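Local atomic coordinates of Hydrogenase/urease maturation factor HypB (Helicobacter pylori, PDB entry 4LPS), a protein that acts as a low-activity GTPase and nickel-binding maturation factor, needed to insert nickel into [NiFe] hydrogenase and to mature urease. Residues F72-E78 against S129-E135; Y47-S53 against A150-L156. All coordinates share one frame; numbering follows the deposited sequence.

Contact 1: F72-E78 against S129-E135; sequences FKFCVVE and SDFLIIE. With MG (magnesium ion), chain C.
The Phe72 side chain crosses that of Phe131 at about a right angle and sets CE1 over the centre of the Phe131 face, 3.4 Å above its plane; the ring planes are inclined by 40°, an oblique aromatic pair. Beside them, Ile133 CD1 lies 3.6 Å from Phe74 CD2 and also touches Phe72 CE2. On this face helix 59-66 packs Leu66 on Phe72 and Leu63 on Ile133, while helix 218-234 covers Phe72 and Phe131. On the reverse face the Cys75 sulfur meets Leu132 CD1 at 3.6 Å. Lys73 O binds two amides, Phe131 N at 3.0 Å and Asp130 N at 2.9 Å, the latter from above the carbonyl plane. The pairing ends with Glu78 and Glu135, whose carboxylates are turned 80° apart, with Glu78 OE1 2.6 Å from Glu135 OE2. Extended throughout, with CG anti to the backbone N (chi1 -173°), Glu135 carries OE1 to the magnesium ion at 2.4 Å, joined there by Thr60 and Asp86. Adjacent parallel strands with a nucleotide and magnesium site at their C-terminal end belong to the P-loop GTPase fold, here of the SIMIBI class; in HypB Glu135 binds the metal directly.

Contact 2: Y47-S53 against A150-L156; sequences YVLNFMS and AAMNIVL
A chi1 of 172° swings the Asn50 amide away from its own backbone nitrogen, whereas Asn153 (chi1 -55°) keeps its amide beside it; the two rise from the same face of the sheet and meet with their planes 88° apart. Asn50 ND2 gives a nearly straight hydrogen bond to Asn153 OD1, 3.0 Å long; it stays in the plane of its own amide and arrives on a lone pair of the acceptor. The Met52 methyl CE bends back to 3.8 Å from Asn153 CB. The strands run parallel, linked by backbone bonds from Val48 O, which takes both Ala151 N and Met152 N, to Leu156 N on Met52 O. On the other face the Phe51 ring runs alongside Ile154, CE1 reaching CG2 at 3.7 Å, while Leu156 CD1 approaches Phe51 CD1. Leu49 CD2 similarly flanks Met152 CB at 3.7 Å. At the start of the strand pair Ala151 CB sits over the face of the Tyr47 ring, a CH-pi contact 3.7 Å from the centroid, and Met152 SD lies at the ring edge as a Met-aromatic contact. The tyrosine hydroxyl itself bonds to Tyr236 O. Ser53, whose CB packs on Leu156, bonds through OG to Lys59 of the GDP pocket, in the P-loop. Asn136 ND2 serves Asn50 OD1, so both polar ends of this buried amide have partners amid largely apolar packing, which probably fixes its rotation.

Overall arrangement
Contacts 1 and 2 are adjacent strand pairs of one seven-stranded parallel sheet, their centres about 11 Å apart. Strand 131-135 of contact 1 lies next to strand 47-52 of contact 2, so the four strands run 74-80, 131-135, 47-52, 152-158 across the sheet. The two contacts are joined by probable backbone hydrogen bonds, such as Ile134 N to Leu49 O at 2.7 Å, and by packing of Ile133 on Phe51. Both segments of contact 1 fall in the chain between the two segments of contact 2. At their C-terminal ends strands 47-52 and 131-135 bring Ser53 near the bound GDP and Glu135 to the magnesium ion.

Contact 1: F72-E78 against S129-E135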
loop_
_atom_site.group_PDB
_atom_site.type_symbol
_atom_site.label_atom_id
_atom_site.label_comp_id
_atom_site.label_asym_id
_atom_site.label_seq_id
_atom_site.Cartn_x
_atom_site.Cartn_y
_atom_site.Cartn_z
ATOM N N PHE A 72 14.807 -2.574 6.296
ATOM C CA PHE A 72 13.386 -2.682 5.991
ATOM C C PHE A 72 13.091 -4.054 5.400
ATOM O O PHE A 72 13.249 -4.276 4.196
ATOM C CB PHE A 72 12.952 -1.572 5.032
ATOM C CG PHE A 72 11.466 -1.461 4.868
ATOM C CD1 PHE A 72 10.663 -1.100 5.939
ATOM C CD2 PHE A 72 10.872 -1.709 3.641
ATOM C CE1 PHE A 72 9.291 -0.994 5.790
ATOM C CE2 PHE A 72 9.501 -1.606 3.482
ATOM C CZ PHE A 72 8.709 -1.248 4.559
ATOM N N LYS A 73 12.657 -4.966 6.264
ATOM C CA LYS A 73 12.481 -6.367 5.908
ATOM C C LYS A 73 11.018 -6.677 5.633
ATOM O O LYS A 73 10.183 -6.609 6.536
ATOM C CB LYS A 73 12.996 -7.269 7.029
ATOM C CG LYS A 73 14.439 -7.012 7.424
ATOM C CD LYS A 73 14.748 -7.672 8.755
ATOM C CE LYS A 73 16.092 -7.212 9.291
ATOM N NZ LYS A 73 16.335 -7.714 10.674
ATOM N N PHE A 74 10.707 -7.009 4.385
ATOM C CA PHE A 74 9.323 -7.241 3.996
ATOM C C PHE A 74 9.167 -8.286 2.897
ATOM O O PHE A 74 10.109 -8.580 2.159
ATOM C CB PHE A 74 8.680 -5.924 3.550
ATOM C CG PHE A 74 9.210 -5.401 2.246
ATOM C CD1 PHE A 74 10.415 -4.718 2.200
ATOM C CD2 PHE A 74 8.504 -5.586 1.068
ATOM C CE1 PHE A 74 10.909 -4.229 1.008
ATOM C CE2 PHE A 74 8.992 -5.101 -0.132
ATOM C CZ PHE A 74 10.195 -4.422 -0.163
ATOM N N CYS A 75 7.966 -8.846 2.809
ATOM C CA CYS A 75 7.572 -9.685 1.685
ATOM C C CYS A 75 6.279 -9.107 1.116
ATOM O O CYS A 75 5.629 -8.279 1.759
ATOM C CB CYS A 75 7.412 -11.149 2.109
ATOM S SG CYS A 75 6.244 -11.434 3.438
ATOM N N VAL A 76 5.907 -9.524 -0.088
ATOM C CA VAL A 76 4.824 -8.850 -0.792
ATOM C C VAL A 76 3.730 -9.800 -1.275
ATOM O O VAL A 76 4.004 -10.903 -1.754
ATOM C CB VAL A 76 5.373 -8.053 -2.006
ATOM C CG1 VAL A 76 4.246 -7.360 -2.759
ATOM C CG2 VAL A 76 6.401 -7.028 -1.553
ATOM N N VAL A 77 2.487 -9.363 -1.117
ATOM C CA VAL A 77 1.357 -9.990 -1.783
ATOM C C VAL A 77 0.868 -9.051 -2.886
ATOM O O VAL A 77 0.474 -7.914 -2.613
ATOM C CB VAL A 77 0.215 -10.300 -0.797
ATOM C CG1 VAL A 77 -1.064 -10.596 -1.547
ATOM C CG2 VAL A 77 0.588 -11.471 0.103
ATOM N N GLU A 78 0.907 -9.523 -4.131
ATOM C CA GLU A 78 0.574 -8.689 -5.286
ATOM C C GLU A 78 -0.816 -8.986 -5.812
ATOM O O GLU A 78 -1.159 -10.146 -6.048
ATOM C CB GLU A 78 1.588 -8.898 -6.415
ATOM C CG GLU A 78 2.865 -8.091 -6.284
ATOM C CD GLU A 78 2.658 -6.622 -6.574
ATOM O OE1 GLU A 78 3.590 -5.838 -6.315
ATOM O OE2 GLU A 78 1.571 -6.250 -7.069
ATOM N N SER A 129 10.439 -11.524 7.893
ATOM C CA SER A 129 9.874 -10.213 7.579
ATOM C C SER A 129 9.292 -9.500 8.798
ATOM O O SER A 129 8.656 -10.122 9.653
ATOM C CB SER A 129 8.789 -10.348 6.505
ATOM O OG SER A 129 9.306 -10.924 5.316
ATOM N N ASP A 130 9.522 -8.191 8.865
ATOM C CA ASP A 130 8.856 -7.333 9.836
ATOM C C ASP A 130 7.570 -6.779 9.245
ATOM O O ASP A 130 6.639 -6.416 9.965
ATOM C CB ASP A 130 9.775 -6.188 10.268
ATOM C CG ASP A 130 10.960 -6.667 11.073
ATOM O OD1 ASP A 130 10.798 -7.640 11.837
ATOM O OD2 ASP A 130 12.052 -6.075 10.942
ATOM N N PHE A 131 7.528 -6.725 7.921
ATOM C CA PHE A 131 6.390 -6.163 7.215
ATOM C C PHE A 131 5.857 -7.143 6.181
ATOM O O PHE A 131 6.624 -7.818 5.496
ATOM C CB PHE A 131 6.767 -4.849 6.521
ATOM C CG PHE A 131 7.202 -3.756 7.461
ATOM C CD1 PHE A 131 8.507 -3.696 7.928
ATOM C CD2 PHE A 131 6.305 -2.776 7.860
ATOM C CE1 PHE A 131 8.905 -2.681 8.787
ATOM C CE2 PHE A 131 6.697 -1.759 8.716
ATOM C CZ PHE A 131 7.996 -1.712 9.180
ATOM N N LEU A 132 4.535 -7.224 6.084
ATOM C CA LEU A 132 3.904 -7.880 4.949
ATOM C C LEU A 132 3.171 -6.805 4.177
ATOM O O LEU A 132 2.292 -6.130 4.714
ATOM C CB LEU A 132 2.950 -8.994 5.395
ATOM C CG LEU A 132 2.047 -9.565 4.296
ATOM C CD1 LEU A 132 2.840 -10.420 3.322
ATOM C CD2 LEU A 132 0.907 -10.373 4.894
ATOM N N ILE A 133 3.538 -6.644 2.913
ATOM C CA ILE A 133 3.009 -5.552 2.118
ATOM C C ILE A 133 2.052 -6.056 1.048
ATOM O O ILE A 133 2.400 -6.912 0.231
ATOM C CB ILE A 133 4.149 -4.739 1.466
ATOM C CG1 ILE A 133 5.005 -4.079 2.554
ATOM C CG2 ILE A 133 3.593 -3.691 0.513
ATOM C CD1 ILE A 133 6.084 -3.138 2.034
ATOM N N ILE A 134 0.835 -5.532 1.085
ATOM C CA ILE A 134 -0.176 -5.839 0.088
ATOM C C ILE A 134 -0.230 -4.726 -0.951
ATOM O O ILE A 134 -0.543 -3.579 -0.620
ATOM C CB ILE A 134 -1.568 -6.020 0.737
ATOM C CG1 ILE A 134 -1.533 -7.162 1.758
ATOM C CG2 ILE A 134 -2.634 -6.281 -0.317
ATOM C CD1 ILE A 134 -2.756 -7.226 2.649
ATOM N N GLU A 135 0.102 -5.050 -2.197
ATOM C CA GLU A 135 -0.123 -4.108 -3.287
ATOM C C GLU A 135 -1.444 -4.439 -3.960
ATOM O O GLU A 135 -1.571 -5.449 -4.653
ATOM C CB GLU A 135 1.025 -4.118 -4.305
ATOM C CG GLU A 135 0.873 -3.008 -5.348
ATOM C CD GLU A 135 1.904 -3.053 -6.457
ATOM O OE1 GLU A 135 1.521 -2.869 -7.632
ATOM O OE2 GLU A 135 3.097 -3.268 -6.161
HETATM MG MG MG C . 2.174 -2.510 -9.950
HETATM O O HOH W 1 12.227 -4.108 9.033
HETATM O O HOH W 2 2.916 -2.111 -12.051
#

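Contact 2: Y47-S53 against A150-L156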
loop_
_atom_site.group_PDB
_atom_site.type_symbol
_atom_site.label_atom_id
_atom_site.label_comp_id
_atom_site.label_asym_id
_atom_site.label_seq_id
_atom_site.Cartn_x
_atom_site.Cartn_y
_atom_site.Cartn_z
ATOM N N TYR A 47 3.804 -6.520 10.625
ATOM C CA TYR A 47 3.140 -5.235 10.452
ATOM C C TYR A 47 2.690 -5.137 9.001
ATOM O O TYR A 47 3.513 -5.119 8.086
ATOM C CB TYR A 47 4.063 -4.071 10.821
ATOM C CG TYR A 47 3.326 -2.777 11.093
ATOM C CD1 TYR A 47 2.647 -2.584 12.288
ATOM C CD2 TYR A 47 3.308 -1.750 10.157
ATOM C CE1 TYR A 47 1.972 -1.408 12.546
ATOM C CE2 TYR A 47 2.630 -0.568 10.407
ATOM C CZ TYR A 47 1.965 -0.405 11.603
ATOM O OH TYR A 47 1.290 0.769 11.856
ATOM N N VAL A 48 1.380 -5.098 8.791
ATOM C CA VAL A 48 0.828 -5.252 7.452
ATOM C C VAL A 48 0.380 -3.928 6.836
ATOM O O VAL A 48 -0.358 -3.155 7.451
ATOM C CB VAL A 48 -0.352 -6.239 7.463
ATOM C CG1 VAL A 48 -0.912 -6.425 6.067
ATOM C CG2 VAL A 48 0.105 -7.570 8.028
ATOM N N LEU A 49 0.849 -3.676 5.616
ATOM C CA LEU A 49 0.519 -2.454 4.888
ATOM C C LEU A 49 -0.283 -2.780 3.634
ATOM O O LEU A 49 0.004 -3.757 2.936
ATOM C CB LEU A 49 1.788 -1.680 4.515
ATOM C CG LEU A 49 2.800 -1.422 5.634
ATOM C CD1 LEU A 49 4.059 -0.775 5.086
ATOM C CD2 LEU A 49 2.183 -0.543 6.709
ATOM N N ASN A 50 -1.310 -1.975 3.379
ATOM C CA ASN A 50 -2.141 -2.123 2.190
ATOM C C ASN A 50 -2.040 -0.882 1.308
ATOM O O ASN A 50 -2.557 0.182 1.658
ATOM C CB ASN A 50 -3.595 -2.389 2.596
ATOM C CG ASN A 50 -4.546 -2.374 1.418
ATOM O OD1 ASN A 50 -4.200 -2.805 0.319
ATOM N ND2 ASN A 50 -5.758 -1.878 1.647
ATOM N N PHE A 51 -1.358 -1.016 0.174
ATOM C CA PHE A 51 -1.155 0.112 -0.731
ATOM C C PHE A 51 -2.196 0.145 -1.844
ATOM O O PHE A 51 -2.358 -0.822 -2.589
ATOM C CB PHE A 51 0.252 0.073 -1.326
ATOM C CG PHE A 51 1.322 0.497 -0.365
ATOM C CD1 PHE A 51 1.602 1.844 -0.165
ATOM C CD2 PHE A 51 2.049 -0.447 0.344
ATOM C CE1 PHE A 51 2.590 2.239 0.728
ATOM C CE2 PHE A 51 3.039 -0.061 1.235
ATOM C CZ PHE A 51 3.311 1.283 1.426
ATOM N N MET A 52 -2.893 1.271 -1.952
ATOM C CA MET A 52 -3.931 1.445 -2.955
ATOM C C MET A 52 -3.663 2.679 -3.803
ATOM O O MET A 52 -3.139 3.676 -3.308
ATOM C CB MET A 52 -5.293 1.542 -2.271
ATOM C CG MET A 52 -5.752 0.229 -1.656
ATOM S SD MET A 52 -7.201 0.435 -0.610
ATOM C CE MET A 52 -6.532 1.514 0.657
ATOM N N SER A 53 -3.994 2.591 -5.088
ATOM C CA SER A 53 -3.832 3.713 -6.006
ATOM C C SER A 53 -4.502 3.397 -7.332
ATOM O O SER A 53 -5.000 2.291 -7.533
ATOM C CB SER A 53 -2.352 4.023 -6.238
ATOM O OG SER A 53 -1.795 3.121 -7.177
ATOM N N ALA A 150 -5.225 -4.866 7.486
ATOM C CA ALA A 150 -3.956 -4.142 7.505
ATOM C C ALA A 150 -3.834 -3.218 8.711
ATOM O O ALA A 150 -4.833 -2.707 9.227
ATOM C CB ALA A 150 -3.784 -3.344 6.223
ATOM N N ALA A 151 -2.598 -3.014 9.160
ATOM C CA ALA A 151 -2.298 -2.020 10.185
ATOM C C ALA A 151 -2.406 -0.616 9.598
ATOM O O ALA A 151 -2.877 0.315 10.254
ATOM C CB ALA A 151 -0.915 -2.255 10.770
ATOM N N MET A 152 -1.961 -0.474 8.355
ATOM C CA MET A 152 -2.074 0.795 7.649
ATOM C C MET A 152 -2.566 0.589 6.229
ATOM O O MET A 152 -2.151 -0.344 5.534
ATOM C CB MET A 152 -0.735 1.544 7.615
ATOM C CG MET A 152 -0.109 1.833 8.969
ATOM S SD MET A 152 1.327 2.923 8.819
ATOM C CE MET A 152 0.512 4.500 8.558
ATOM N N ASN A 153 -3.462 1.474 5.814
ATOM C CA ASN A 153 -3.888 1.551 4.430
ATOM C C ASN A 153 -3.374 2.857 3.847
ATOM O O ASN A 153 -3.744 3.942 4.297
ATOM C CB ASN A 153 -5.409 1.453 4.327
ATOM C CG ASN A 153 -5.956 0.215 5.004
ATOM O OD1 ASN A 153 -5.944 -0.878 4.434
ATOM N ND2 ASN A 153 -6.430 0.374 6.234
ATOM N N ILE A 154 -2.495 2.747 2.860
ATOM C CA ILE A 154 -1.815 3.913 2.320
ATOM C C ILE A 154 -2.147 4.109 0.844
ATOM O O ILE A 154 -2.093 3.167 0.049
ATOM C CB ILE A 154 -0.296 3.793 2.522
ATOM C CG1 ILE A 154 0.010 3.696 4.022
ATOM C CG2 ILE A 154 0.424 4.983 1.902
ATOM C CD1 ILE A 154 1.422 3.247 4.352
ATOM N N VAL A 155 -2.509 5.341 0.495
ATOM C CA VAL A 155 -2.952 5.667 -0.855
ATOM C C VAL A 155 -1.943 6.540 -1.603
ATOM O O VAL A 155 -1.492 7.565 -1.090
ATOM C CB VAL A 155 -4.316 6.387 -0.830
ATOM C CG1 VAL A 155 -4.770 6.714 -2.241
ATOM C CG2 VAL A 155 -5.357 5.523 -0.128
ATOM N N LEU A 156 -1.584 6.122 -2.814
ATOM C CA LEU A 156 -0.743 6.939 -3.682
ATOM C C LEU A 156 -1.592 7.761 -4.637
ATOM O O LEU A 156 -2.542 7.256 -5.237
ATOM C CB LEU A 156 0.242 6.081 -4.485
ATOM C CG LEU A 156 1.477 5.491 -3.799
ATOM C CD1 LEU A 156 1.128 4.346 -2.856
ATOM C CD2 LEU A 156 2.474 5.027 -4.850
#